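Local structure of putative aldolase (Bacteroides vulgatus ATCC 8482, 3DXI) at residues I104-D109 and V118-I123; I108-I113 and F132-M137; Y136-A141 and D164-I169; K155-F160 and T185-G190; F160-S165 and N176-V181. The protein is of unknown function but is a putative aldolase built on a TIM barrel, a closed ring of eight parallel strands surrounded by helices. One frame throughout, in Å; residues are numbered along the deposited sequence.

Interaction 1. Residues I104-D109 and V118-I123; sequences IRIAID and VLAKAI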
# COMPACT_ATOMS: atom_id res chain seq x y z
N ILE A 104 -17.36 24.58 -0.93
CA ILE A 104 -16.14 25.26 -1.33
C ILE A 104 -15.08 24.81 -0.33
O ILE A 104 -15.19 25.08 0.86
CB ILE A 104 -16.28 26.79 -1.22
CG1 ILE A 104 -17.48 27.28 -2.04
CG2 ILE A 104 -14.99 27.46 -1.69
CD1 ILE A 104 -17.41 26.95 -3.53
N ARG A 105 -14.08 24.08 -0.81
CA ARG A 105 -13.02 23.63 0.08
C ARG A 105 -11.86 24.59 -0.07
O ARG A 105 -11.59 25.08 -1.16
CB ARG A 105 -12.56 22.22 -0.27
CG ARG A 105 -13.63 21.17 -0.11
CD ARG A 105 -13.05 19.85 -0.53
NE ARG A 105 -12.73 18.99 0.59
CZ ARG A 105 -11.91 17.95 0.52
NH1 ARG A 105 -11.31 17.63 -0.62
NH2 ARG A 105 -11.74 17.20 1.59
N ILE A 106 -11.17 24.85 1.04
CA ILE A 106 -10.05 25.77 1.05
C ILE A 106 -8.76 25.06 1.41
O ILE A 106 -8.68 24.42 2.46
CB ILE A 106 -10.30 26.90 2.08
CG1 ILE A 106 -11.68 27.51 1.83
CG2 ILE A 106 -9.21 27.96 1.97
CD1 ILE A 106 -12.14 28.49 2.90
N ALA A 107 -7.75 25.14 0.55
CA ALA A 107 -6.46 24.52 0.83
C ALA A 107 -5.76 25.52 1.74
O ALA A 107 -5.43 26.63 1.31
CB ALA A 107 -5.66 24.32 -0.45
N ILE A 108 -5.52 25.12 2.98
CA ILE A 108 -4.92 25.99 3.98
C ILE A 108 -3.64 25.51 4.65
O ILE A 108 -3.52 24.35 5.05
CB ILE A 108 -5.93 26.27 5.11
CG1 ILE A 108 -7.27 26.73 4.52
CG2 ILE A 108 -5.37 27.30 6.08
CD1 ILE A 108 -8.41 26.73 5.51
N ASP A 109 -2.68 26.43 4.79
CA ASP A 109 -1.44 26.15 5.49
C ASP A 109 -1.79 26.57 6.92
O ASP A 109 -2.20 27.71 7.13
CB ASP A 109 -0.30 27.02 4.96
CG ASP A 109 1.01 26.80 5.72
OD1 ASP A 109 0.97 26.60 6.95
OD2 ASP A 109 2.08 26.86 5.08
N VAL A 118 -11.40 34.11 8.10
CA VAL A 118 -12.00 35.34 7.60
C VAL A 118 -12.61 35.03 6.23
O VAL A 118 -13.73 35.44 5.92
CB VAL A 118 -10.94 36.45 7.42
CG1 VAL A 118 -11.55 37.64 6.69
CG2 VAL A 118 -10.38 36.87 8.79
N LEU A 119 -11.86 34.29 5.42
CA LEU A 119 -12.31 33.91 4.09
C LEU A 119 -13.54 33.00 4.21
O LEU A 119 -14.58 33.25 3.58
CB LEU A 119 -11.18 33.17 3.37
CG LEU A 119 -11.32 32.90 1.87
CD1 LEU A 119 -11.39 34.23 1.12
CD2 LEU A 119 -10.12 32.08 1.39
N ALA A 120 -13.42 31.97 5.05
CA ALA A 120 -14.50 31.01 5.27
C ALA A 120 -15.79 31.71 5.67
O ALA A 120 -16.86 31.41 5.14
CB ALA A 120 -14.10 30.02 6.34
N LYS A 121 -15.69 32.65 6.61
CA LYS A 121 -16.84 33.39 7.09
C LYS A 121 -17.56 34.06 5.93
O LYS A 121 -18.79 34.02 5.84
CB LYS A 121 -16.38 34.44 8.11
CG LYS A 121 -17.49 34.96 9.01
CD LYS A 121 -16.89 35.62 10.25
CE LYS A 121 -17.95 35.90 11.30
NZ LYS A 121 -17.32 36.26 12.61
N ALA A 122 -16.80 34.69 5.03
CA ALA A 122 -17.38 35.36 3.87
C ALA A 122 -18.04 34.36 2.91
O ALA A 122 -19.11 34.63 2.37
CB ALA A 122 -16.30 36.15 3.13
N ILE A 123 -17.40 33.21 2.71
CA ILE A 123 -17.96 32.19 1.82
C ILE A 123 -19.28 31.66 2.37
O ILE A 123 -20.21 31.35 1.63
CB ILE A 123 -16.98 31.00 1.65
CG1 ILE A 123 -15.71 31.46 0.92
CG2 ILE A 123 -17.65 29.88 0.88
CD1 ILE A 123 -14.64 30.38 0.80

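Interaction 2. Residues I108-I113 and F132-M137; sequences IDPQNI and FNVMYM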
# COMPACT_ATOMS: atom_id res chain seq x y z
N ILE A 108 -5.52 25.12 2.98
CA ILE A 108 -4.92 25.99 3.98
C ILE A 108 -3.64 25.51 4.65
O ILE A 108 -3.52 24.35 5.05
CB ILE A 108 -5.93 26.27 5.11
CG1 ILE A 108 -7.27 26.73 4.52
CG2 ILE A 108 -5.37 27.30 6.08
CD1 ILE A 108 -8.41 26.73 5.51
N ASP A 109 -2.68 26.43 4.79
CA ASP A 109 -1.44 26.15 5.49
C ASP A 109 -1.79 26.57 6.92
O ASP A 109 -2.20 27.71 7.13
CB ASP A 109 -0.30 27.02 4.96
CG ASP A 109 1.01 26.80 5.72
OD1 ASP A 109 0.97 26.60 6.95
OD2 ASP A 109 2.08 26.86 5.08
N PRO A 110 -1.65 25.66 7.90
CA PRO A 110 -1.96 25.93 9.31
C PRO A 110 -1.47 27.28 9.84
O PRO A 110 -2.04 27.85 10.77
CB PRO A 110 -1.34 24.74 10.05
CG PRO A 110 -0.27 24.27 9.12
CD PRO A 110 -0.93 24.38 7.77
N GLN A 111 -0.40 27.78 9.23
CA GLN A 111 0.18 29.07 9.59
C GLN A 111 -0.79 30.23 9.31
O GLN A 111 -0.74 31.27 9.98
CB GLN A 111 1.47 29.27 8.78
CG GLN A 111 2.01 30.69 8.75
CD GLN A 111 3.17 30.89 9.71
OE1 GLN A 111 4.09 30.07 9.78
NE2 GLN A 111 3.14 31.99 10.44
N ASN A 112 -1.68 30.03 8.34
CA ASN A 112 -2.66 31.04 7.94
C ASN A 112 -4.11 30.70 8.31
O ASN A 112 -5.05 31.18 7.68
CB ASN A 112 -2.58 31.22 6.42
CG ASN A 112 -1.18 31.52 5.95
OD1 ASN A 112 -0.70 30.91 4.99
ND2 ASN A 112 -0.52 32.45 6.62
N ILE A 113 -4.29 29.87 9.34
CA ILE A 113 -5.63 29.48 9.75
C ILE A 113 -6.55 30.67 10.07
O ILE A 113 -7.70 30.69 9.64
CB ILE A 113 -5.57 28.51 10.97
CG1 ILE A 113 -6.93 27.85 11.19
CG2 ILE A 113 -5.11 29.24 12.22
CD1 ILE A 113 -7.36 26.95 10.04
N PHE A 132 -12.48 22.99 5.26
CA PHE A 132 -11.11 23.40 5.54
C PHE A 132 -10.20 22.19 5.28
O PHE A 132 -10.32 21.17 5.96
CB PHE A 132 -10.92 23.80 7.02
CG PHE A 132 -11.51 25.14 7.39
CD1 PHE A 132 -10.75 26.05 8.13
CD2 PHE A 132 -12.82 25.46 7.08
CE1 PHE A 132 -11.30 27.26 8.55
CE2 PHE A 132 -13.37 26.68 7.49
CZ PHE A 132 -12.62 27.58 8.23
N ASN A 133 -9.31 22.31 4.31
CA ASN A 133 -8.36 21.24 4.03
C ASN A 133 -7.02 21.76 4.53
O ASN A 133 -6.26 22.39 3.79
CB ASN A 133 -8.30 20.93 2.53
CG ASN A 133 -9.31 19.85 2.12
OD1 ASN A 133 -10.48 19.89 2.51
ND2 ASN A 133 -8.85 18.89 1.32
N VAL A 134 -6.75 21.52 5.81
CA VAL A 134 -5.53 21.99 6.46
C VAL A 134 -4.34 21.06 6.27
O VAL A 134 -4.38 19.89 6.64
CB VAL A 134 -5.77 22.24 7.96
CG1 VAL A 134 -4.51 22.82 8.61
CG2 VAL A 134 -6.96 23.18 8.14
N MSE A 135 -3.27 21.61 5.71
CA MSE A 135 -2.05 20.86 5.42
C MSE A 135 -1.14 20.63 6.62
O MSE A 135 -1.33 21.22 7.68
CB MSE A 135 -1.26 21.58 4.34
CG MSE A 135 -2.13 22.12 3.22
SE MSE A 135 -1.17 23.11 1.86
CE MSE A 135 -0.10 24.26 2.97
N TYR A 136 -0.15 19.76 6.41
CA TYR A 136 0.85 19.42 7.41
C TYR A 136 0.33 19.01 8.78
O TYR A 136 0.75 19.55 9.80
CB TYR A 136 1.82 20.59 7.59
CG TYR A 136 2.18 21.28 6.29
CD1 TYR A 136 2.68 20.56 5.21
CD2 TYR A 136 2.02 22.65 6.16
CE1 TYR A 136 3.00 21.20 4.00
CE2 TYR A 136 2.34 23.30 4.97
CZ TYR A 136 2.83 22.57 3.90
OH TYR A 136 3.13 23.23 2.73
N MSE A 137 -0.57 18.03 8.81
CA MSE A 137 -1.11 17.57 10.08
C MSE A 137 0.02 16.97 10.93
O MSE A 137 -0.13 16.80 12.14
CB MSE A 137 -2.20 16.52 9.83
CG MSE A 137 -1.70 15.23 9.19
SE MSE A 137 -3.18 14.08 8.63
CE MSE A 137 -3.70 13.43 10.37

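Interaction 3. Residues Y136-A141 and D164-I169; sequences YMSKWA and DSFGGI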
# COMPACT_ATOMS: atom_id res chain seq x y z
N TYR A 136 -0.15 19.76 6.41
CA TYR A 136 0.85 19.42 7.41
C TYR A 136 0.33 19.01 8.78
O TYR A 136 0.75 19.55 9.80
CB TYR A 136 1.82 20.59 7.59
CG TYR A 136 2.18 21.28 6.29
CD1 TYR A 136 2.68 20.56 5.21
CD2 TYR A 136 2.02 22.65 6.16
CE1 TYR A 136 3.00 21.20 4.00
CE2 TYR A 136 2.34 23.30 4.97
CZ TYR A 136 2.83 22.57 3.90
OH TYR A 136 3.13 23.23 2.73
N MSE A 137 -0.57 18.03 8.81
CA MSE A 137 -1.11 17.57 10.08
C MSE A 137 0.02 16.97 10.93
O MSE A 137 -0.13 16.80 12.14
CB MSE A 137 -2.20 16.52 9.83
CG MSE A 137 -1.70 15.23 9.19
SE MSE A 137 -3.18 14.08 8.63
CE MSE A 137 -3.70 13.43 10.37
N SER A 138 1.14 16.66 10.30
CA SER A 138 2.28 16.08 11.02
C SER A 138 3.05 17.14 11.83
O SER A 138 4.00 16.82 12.53
CB SER A 138 3.26 15.43 10.05
OG SER A 138 3.90 16.43 9.26
N LYS A 139 2.63 18.40 11.72
CA LYS A 139 3.29 19.48 12.44
C LYS A 139 2.39 20.17 13.46
O LYS A 139 2.85 20.99 14.25
CB LYS A 139 3.81 20.53 11.44
CG LYS A 139 4.74 19.97 10.37
CD LYS A 139 5.29 21.06 9.48
CE LYS A 139 6.25 20.49 8.44
NZ LYS A 139 6.92 21.54 7.61
N TRP A 140 1.11 19.81 13.44
CA TRP A 140 0.11 20.39 14.33
C TRP A 140 0.41 20.34 15.82
O TRP A 140 0.39 21.37 16.50
CB TRP A 140 -1.25 19.74 14.08
CG TRP A 140 -1.85 20.03 12.73
CD1 TRP A 140 -1.27 20.72 11.69
CD2 TRP A 140 -3.13 19.60 12.26
NE1 TRP A 140 -2.12 20.73 10.60
CE2 TRP A 140 -3.27 20.06 10.93
CE3 TRP A 140 -4.18 18.88 12.84
CZ2 TRP A 140 -4.42 19.81 10.16
CZ3 TRP A 140 -5.32 18.63 12.08
CH2 TRP A 140 -5.43 19.09 10.75
N ALA A 141 0.67 19.14 16.33
CA ALA A 141 0.94 18.92 17.76
C ALA A 141 2.00 19.84 18.36
O ALA A 141 1.92 20.20 19.55
CB ALA A 141 1.35 17.46 17.99
N ASP A 164 -2.70 14.54 5.16
CA ASP A 164 -1.44 13.82 5.32
C ASP A 164 -0.54 14.31 4.18
O ASP A 164 -0.23 13.56 3.26
CB ASP A 164 -1.73 12.31 5.22
CG ASP A 164 -0.47 11.46 5.20
OD1 ASP A 164 0.55 11.85 5.80
OD2 ASP A 164 -0.53 10.36 4.60
N SER A 165 -0.15 15.58 4.26
CA SER A 165 0.67 16.24 3.24
C SER A 165 1.90 15.52 2.73
O SER A 165 2.13 15.45 1.52
CB SER A 165 1.07 17.64 3.73
OG SER A 165 -0.06 18.50 3.79
N PHE A 166 2.70 14.96 3.64
CA PHE A 166 3.92 14.27 3.25
C PHE A 166 3.72 12.79 2.94
O PHE A 166 4.58 12.15 2.33
CB PHE A 166 4.97 14.42 4.35
CG PHE A 166 5.28 15.85 4.69
CD1 PHE A 166 5.70 16.74 3.71
CD2 PHE A 166 5.15 16.32 6.00
CE1 PHE A 166 5.99 18.07 4.01
CE2 PHE A 166 5.44 17.64 6.32
CZ PHE A 166 5.86 18.51 5.32
N GLY A 167 2.58 12.24 3.36
CA GLY A 167 2.32 10.83 3.13
C GLY A 167 3.15 9.97 4.06
O GLY A 167 3.59 8.87 3.70
N GLY A 168 3.38 10.48 5.27
CA GLY A 168 4.17 9.75 6.25
C GLY A 168 3.46 9.56 7.58
O GLY A 168 4.04 9.01 8.51
N ILE A 169 2.21 10.00 7.68
CA ILE A 169 1.45 9.86 8.91
C ILE A 169 1.09 8.38 9.14
O ILE A 169 0.75 7.66 8.20
CB ILE A 169 0.16 10.73 8.87
CG1 ILE A 169 -0.31 11.03 10.29
CG2 ILE A 169 -0.94 10.04 8.08
CD1 ILE A 169 0.62 11.96 11.04

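Interaction 4. Residues K155-F160 and T185-G190; sequences KIADLF and THVPVG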
# COMPACT_ATOMS: atom_id res chain seq x y z
N LYS A 155 -18.91 27.62 13.94
CA LYS A 155 -20.12 28.08 13.26
C LYS A 155 -19.96 28.24 11.75
O LYS A 155 -20.93 28.53 11.05
CB LYS A 155 -20.61 29.40 13.86
CG LYS A 155 -21.59 29.25 15.01
CD LYS A 155 -21.00 28.46 16.16
CE LYS A 155 -22.01 28.29 17.29
NZ LYS A 155 -21.44 27.51 18.42
N ILE A 156 -18.74 28.05 11.25
CA ILE A 156 -18.47 28.21 9.82
C ILE A 156 -18.19 26.91 9.08
O ILE A 156 -18.84 26.60 8.08
CB ILE A 156 -17.27 29.14 9.57
CG1 ILE A 156 -17.55 30.54 10.13
CG2 ILE A 156 -16.99 29.24 8.07
CD1 ILE A 156 -17.21 30.69 11.59
N ALA A 157 -17.21 26.15 9.56
CA ALA A 157 -16.84 24.90 8.91
C ALA A 157 -17.93 23.85 8.85
O ALA A 157 -18.69 23.66 9.80
CB ALA A 157 -15.60 24.32 9.60
N ASP A 158 -18.01 23.17 7.70
CA ASP A 158 -18.94 22.08 7.48
C ASP A 158 -18.08 20.84 7.40
O ASP A 158 -18.57 19.71 7.43
CB ASP A 158 -19.69 22.29 6.17
CG ASP A 158 -20.74 23.37 6.28
OD1 ASP A 158 -21.78 23.11 6.91
OD2 ASP A 158 -20.51 24.48 5.75
N LEU A 159 -16.78 21.07 7.31
CA LEU A 159 -15.79 20.01 7.23
C LEU A 159 -14.40 20.52 7.58
O LEU A 159 -13.96 21.55 7.06
CB LEU A 159 -15.76 19.40 5.83
CG LEU A 159 -14.60 18.42 5.60
CD1 LEU A 159 -14.73 17.27 6.58
CD2 LEU A 159 -14.59 17.92 4.16
N PHE A 160 -13.73 19.80 8.47
CA PHE A 160 -12.36 20.10 8.86
C PHE A 160 -11.57 18.87 8.40
O PHE A 160 -11.59 17.84 9.07
CB PHE A 160 -12.22 20.27 10.37
CG PHE A 160 -10.82 20.61 10.81
CD1 PHE A 160 -10.32 21.90 10.63
CD2 PHE A 160 -9.99 19.63 11.35
CE1 PHE A 160 -9.01 22.21 10.98
CE2 PHE A 160 -8.67 19.93 11.71
CZ PHE A 160 -8.18 21.22 11.52
N THR A 185 -12.85 21.36 18.36
CA THR A 185 -13.88 21.80 17.44
C THR A 185 -15.00 20.77 17.38
O THR A 185 -14.77 19.58 17.58
CB THR A 185 -13.31 22.07 16.01
OG1 THR A 185 -14.39 22.42 15.13
CG2 THR A 185 -12.58 20.86 15.47
N HIS A 186 -16.22 21.25 17.13
CA HIS A 186 -17.40 20.39 17.06
C HIS A 186 -17.76 20.01 15.64
O HIS A 186 -18.63 19.16 15.42
CB HIS A 186 -18.61 21.09 17.69
CG HIS A 186 -18.50 21.29 19.17
ND1 HIS A 186 -18.80 20.30 20.08
CD2 HIS A 186 -18.12 22.37 19.90
CE1 HIS A 186 -18.60 20.75 21.30
NE2 HIS A 186 -18.19 22.01 21.22
N VAL A 187 -17.11 20.63 14.66
CA VAL A 187 -17.42 20.37 13.26
C VAL A 187 -17.00 18.99 12.75
O VAL A 187 -16.13 18.33 13.32
CB VAL A 187 -16.79 21.43 12.33
CG1 VAL A 187 -17.27 22.82 12.72
CG2 VAL A 187 -15.27 21.35 12.38
N PRO A 188 -17.67 18.52 11.69
CA PRO A 188 -17.37 17.22 11.10
C PRO A 188 -15.88 17.18 10.73
O PRO A 188 -15.32 18.20 10.31
CB PRO A 188 -18.28 17.18 9.87
CG PRO A 188 -19.49 17.96 10.34
CD PRO A 188 -18.85 19.13 11.06
N VAL A 189 -15.24 16.03 10.90
CA VAL A 189 -13.82 15.92 10.58
C VAL A 189 -13.58 14.95 9.43
O VAL A 189 -14.30 13.96 9.27
CB VAL A 189 -13.01 15.46 11.81
CG1 VAL A 189 -11.53 15.39 11.47
CG2 VAL A 189 -13.25 16.42 12.98
N GLY A 190 -12.56 15.24 8.63
CA GLY A 190 -12.21 14.38 7.52
C GLY A 190 -10.72 14.08 7.47
O GLY A 190 -9.92 14.70 8.19

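Interaction 5. Residues F160-S165 and N176-V181; sequences FCMVDS and NLLKEV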
# COMPACT_ATOMS: atom_id res chain seq x y z
N PHE A 160 -13.73 19.80 8.47
CA PHE A 160 -12.36 20.10 8.86
C PHE A 160 -11.57 18.87 8.40
O PHE A 160 -11.59 17.84 9.07
CB PHE A 160 -12.22 20.27 10.37
CG PHE A 160 -10.82 20.61 10.81
CD1 PHE A 160 -10.32 21.90 10.63
CD2 PHE A 160 -9.99 19.63 11.35
CE1 PHE A 160 -9.01 22.21 10.98
CE2 PHE A 160 -8.67 19.93 11.71
CZ PHE A 160 -8.18 21.22 11.52
N CYS A 161 -10.89 18.98 7.27
CA CYS A 161 -10.13 17.87 6.70
C CYS A 161 -8.65 17.86 7.06
O CYS A 161 -7.92 18.81 6.77
CB CYS A 161 -10.29 17.89 5.17
SG CYS A 161 -9.57 16.48 4.31
N MSE A 162 -8.20 16.79 7.71
CA MSE A 162 -6.79 16.66 8.09
C MSE A 162 -6.03 16.08 6.90
O MSE A 162 -6.34 14.98 6.43
CB MSE A 162 -6.65 15.72 9.30
CG MSE A 162 -7.54 16.10 10.48
SE MSE A 162 -7.28 14.90 11.97
CE MSE A 162 -7.96 13.27 11.18
N VAL A 163 -5.04 16.81 6.40
CA VAL A 163 -4.27 16.37 5.24
C VAL A 163 -2.88 15.81 5.52
O VAL A 163 -2.01 16.49 6.06
CB VAL A 163 -4.13 17.53 4.22
CG1 VAL A 163 -3.40 17.06 2.97
CG2 VAL A 163 -5.51 18.06 3.86
N ASP A 164 -2.70 14.54 5.16
CA ASP A 164 -1.44 13.82 5.32
C ASP A 164 -0.54 14.31 4.18
O ASP A 164 -0.23 13.56 3.26
CB ASP A 164 -1.73 12.31 5.22
CG ASP A 164 -0.47 11.46 5.20
OD1 ASP A 164 0.55 11.85 5.80
OD2 ASP A 164 -0.53 10.36 4.60
N SER A 165 -0.15 15.58 4.26
CA SER A 165 0.67 16.24 3.24
C SER A 165 1.90 15.52 2.73
O SER A 165 2.13 15.45 1.52
CB SER A 165 1.07 17.64 3.73
OG SER A 165 -0.06 18.50 3.79
N ASN A 176 -4.67 9.73 17.34
CA ASN A 176 -4.36 10.78 18.31
C ASN A 176 -4.82 12.16 17.84
O ASN A 176 -5.47 12.89 18.60
CB ASN A 176 -2.86 10.81 18.60
CG ASN A 176 -2.47 11.94 19.53
OD1 ASN A 176 -2.87 11.96 20.70
ND2 ASN A 176 -1.71 12.89 19.02
N LEU A 177 -4.49 12.50 16.60
CA LEU A 177 -4.87 13.80 16.05
C LEU A 177 -6.38 13.95 15.94
O LEU A 177 -6.92 15.03 16.19
CB LEU A 177 -4.21 13.99 14.68
CG LEU A 177 -2.71 14.28 14.74
CD1 LEU A 177 -2.13 14.25 13.33
CD2 LEU A 177 -2.47 15.64 15.39
N LEU A 178 -7.07 12.88 15.56
CA LEU A 178 -8.52 12.94 15.45
C LEU A 178 -9.08 13.23 16.84
O LEU A 178 -9.90 14.14 17.01
CB LEU A 178 -9.07 11.61 14.92
CG LEU A 178 -10.60 11.47 14.82
CD1 LEU A 178 -11.17 12.63 14.01
CD2 LEU A 178 -10.94 10.13 14.18
N LYS A 179 -8.63 12.47 17.84
CA LYS A 179 -9.07 12.67 19.22
C LYS A 179 -8.79 14.10 19.67
O LYS A 179 -9.60 14.71 20.37
CB LYS A 179 -8.36 11.69 20.15
CG LYS A 179 -8.68 10.23 19.91
CD LYS A 179 -7.84 9.33 20.82
CE LYS A 179 -8.11 7.85 20.57
NZ LYS A 179 -7.16 6.97 21.33
N GLU A 180 -7.63 14.63 19.28
CA GLU A 180 -7.27 16.00 19.64
C GLU A 180 -8.20 17.03 19.01
O GLU A 180 -8.69 17.93 19.69
CB GLU A 180 -5.82 16.30 19.23
CG GLU A 180 -4.80 15.77 20.21
CD GLU A 180 -4.94 16.41 21.57
OE1 GLU A 180 -4.68 17.62 21.68
OE2 GLU A 180 -5.34 15.71 22.52
N VAL A 181 -8.43 16.90 17.71
CA VAL A 181 -9.30 17.82 16.99
C VAL A 181 -10.70 17.84 17.61
O VAL A 181 -11.30 18.91 17.75
CB VAL A 181 -9.36 17.44 15.47
CG1 VAL A 181 -10.44 18.24 14.75
CG2 VAL A 181 -8.00 17.74 14.82

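Interaction 1. Residues I104-D109 and V118-I123
I123 drives its CD1 methyl into the notch between I104 and I106, two of the strand residues on the side facing helix 113-124. There I123 CD1 meets the end of I106 tip to tip, 3.8 Å from I106 CD1, and lies 3.9 Å from I104 CG2. The second branch of I123 is used as well: its CG2 settles against the flank of I104, 3.9 Å from I104 CG1, and these two side chains cross obliquely. Both branches are placed by the first torsion of I123 (chi1 -66°), which sets CG1 anti to the carbonyl carbon and CG2 anti to the backbone N.

The strand answers with a bump of its own. I106 extends CD1 into the shallow place left by the small A120, coming within 4.2 Å of A120 CB, while its other branch, CG2, reaches L119 CD2 at 4.3 Å. Alanine suits this point because its short side chain lets the isoleucine tip come close to the helix backbone; branched isoleucines suit the strand because each offers two methyl-bearing arms. No hydrogen bond crosses the contact, and every touching residue is buried.

Strand and helix run almost exactly antiparallel, at 173°, with their axes 10.3 Å apart, as in the first half of a beta-alpha-beta unit. R105, between the two isoleucines, points the other way and forms salt bridges with E42 and D216. Strands 75-81 and 129-134 flank this strand in the barrel, and helix 90-94 closes over I104, L119 and I123.

Interaction 2. Residues I108-I113 and F132-M137
The carbonyl oxygen of I108 takes one hydrogen bond and one weaker CA-H contact from the neighbouring chain segment. M135 N donates to I108 O at 2.8 Å, nearly along the C=O axis, and the CA-H of V134 makes the weaker contact to the same oxygen. One step back, I108 N donates a hydrogen bond to N133 O at 2.9 Å; here the donor stands 37° out of the carbonyl plane. The two bonds straddle V134, the usual pattern of a parallel bridge, and join neighbouring strands of the TIM barrel where they end and their loops begin. On the helix-facing side, I108 CD1 packs 3.6 Å from F132 CD1, and I113 CD1 comes to the edge of that ring, in its plane.

Beyond the strands, D109 OD1 accepts from Q111 N at 2.9 Å, an Asx turn that starts the chain toward helix 113-124. P110, whose ring fits the tight bend, lays CB 4.0 Å from V134 CG1. M135, modelled as selenomethionine, bends at its third torsion (chi3 -47°) and brings CE 3.4 Å from D109 CB. The Y136 ring carries M135 CB over the centre of one face, and the D109 carboxylate stands at its edge, steeply turned, with OD2 3.6 Å from Y136 CE2.

Interaction 3. Residues Y136-A141 and D164-I169
With chi1 at -69°, S165 holds OG anti to its own carbonyl carbon, and from there the hydroxyl oxygen faces the backbone of Y136. Y136 N donates to S165 OG at 2.9 Å along an almost straight line. A serine is apt here, being short enough to put an acceptor close to a backbone N-H that has left the sheet. Its CB also lies 3.6 Å from Y136 CD1. M137, a selenomethionine in the model, uses a different first torsion: CG sits between the backbone N and the carbonyl carbon (chi1 65°), which sends the chain inward until SE is 3.5 Å from D164 N. Its CE then ends near I169 CG1, the two side chains lying roughly perpendicular.

The buried F166 ring meets three residues that lie nearer the surface. Its plane and that of the Y136 ring are nearly parallel, 24° apart, but the rings are slid so far that they scarcely overlap, the centroids being 5.7 Å apart. S138 OG and K139 CE both approach the F166 edge in its plane, the latter at 3.6 Å from CE2; the long methylene chain of the lysine lets it reach the ring.

D164 organises its own loop from within. OD1 takes the N-H of I169 at 3.1 Å, with weak bonds from G167 and G168, while OD2 is bound by H194 N. G167 has a positive phi, which glycine accepts readily. Both segments follow barrel strands at their C-terminal ends, and such loops form the rim of a TIM barrel on which the active sites of this fold are usually found.

Interaction 4. Residues K155-F160 and T185-G190
Two parallel barrel strands begin side by side here, and F160 pairs with V189 at the bridge that joins them. F160 N donates to P188 O at 2.9 Å, and F160 O receives G190 N at 2.8 Å, so the two bonds of F160 straddle V189. The second donor lies 41° out of the carbonyl plane of F160. The CA-H groups of L159 and V189 lean on the same two oxygens.

These strands, 159-163 and 189-192, are the outer members of a beta-alpha-beta unit whose helix, 171-184, packs against the face bearing F160 and V189. L159 projects from the opposite face toward R105, and its CD1 passes over the neighbouring backbone, 3.6 Å from G190 N. G190 brings no side chain to that side, which leaves room for the leucine methyl.

Ahead of the bridge, V187 makes the apolar contacts: it spreads its two methyls, CG1 to 3.8 Å from A157 CB and CG2 to 3.8 Å from F160 CB; a beta-branched residue can fill both directions at once. The P188 ring rests on the backbone of D158, with CG 3.5 Å from D158 O, and the carboxylate of D158 leads away to accept from V130 N. T185 OG1 accepts from V187 N at 3.3 Å, an ST turn that bends the chain between helix 171-184 and the strand, and the same hydroxyl is hydrogen-bonded to D154.

Interaction 5. Residues F160-S165 and N176-V181
The ring of F160 meets the forked end of V181, the two side chains inclined to each other. V181 CG1 comes 3.7 Å from F160 CD2, and V181 CG2 lies 3.9 Å from CE2, so both methyls of the valine lie against the CD2-CE2 side of the ring, approaching it obliquely. Elsewhere around this ring, W140 meets it with the planes at about 50°, and F132 and V134 of the neighbouring strand also touch the side chain. F160 stretches across to the helix because its ring carbon CG is trans to N (chi1 -179°), which carries the ring outward from the strand.

Two residues on, M162, modelled as selenomethionine, points to the same side, as alternation along a strand requires. This strand and helix 171-184 are consecutive elements of a beta-alpha-beta unit in the TIM barrel; they run antiparallel at 153°, with their axes 10.8 Å apart. That spacing is bridged by side chains alone, with no hydrogen bond between the segments.

A methionine-type chain is well suited to the gap, being long, unbranched and flexible. M162 extends as far as SE and then folds at the last torsion (chi3 -66°), laying SE along the surface of the helix. SE sits 4.1 Å from V181 CG2 and 4.2 Å from L177 CB, while CE turns aside to L178 CB, also at 4.2 Å. M162 and V181 pass alongside one another, pointing opposite ways. The helix residues have further apolar neighbours: L177 touches M137 of the loop that follows strand 129-134, and both L178 and V181 pack on V189 of the next strand.

Interactions 1 and 5 are the same kind of contact in different parts of the barrel: a strand against the helix that follows it, buried, wholly apolar, and equal in buried area. Interactions 2 and 4 join neighbouring strands by paired backbone bonds, interaction 2 near the C-terminal strand ends and interaction 4 near the N-terminal ones. Interaction 3, between loops, is only partly buried and mixes a polar bond with aromatic and lysine contacts. Strand 159-163 serves both 4 and 5, which share F160; I108 and D109 tie 1 to 2, and Y136 and M137 tie 2 to 3. F132 O to C161 N further stitches interaction 2 to interaction 5.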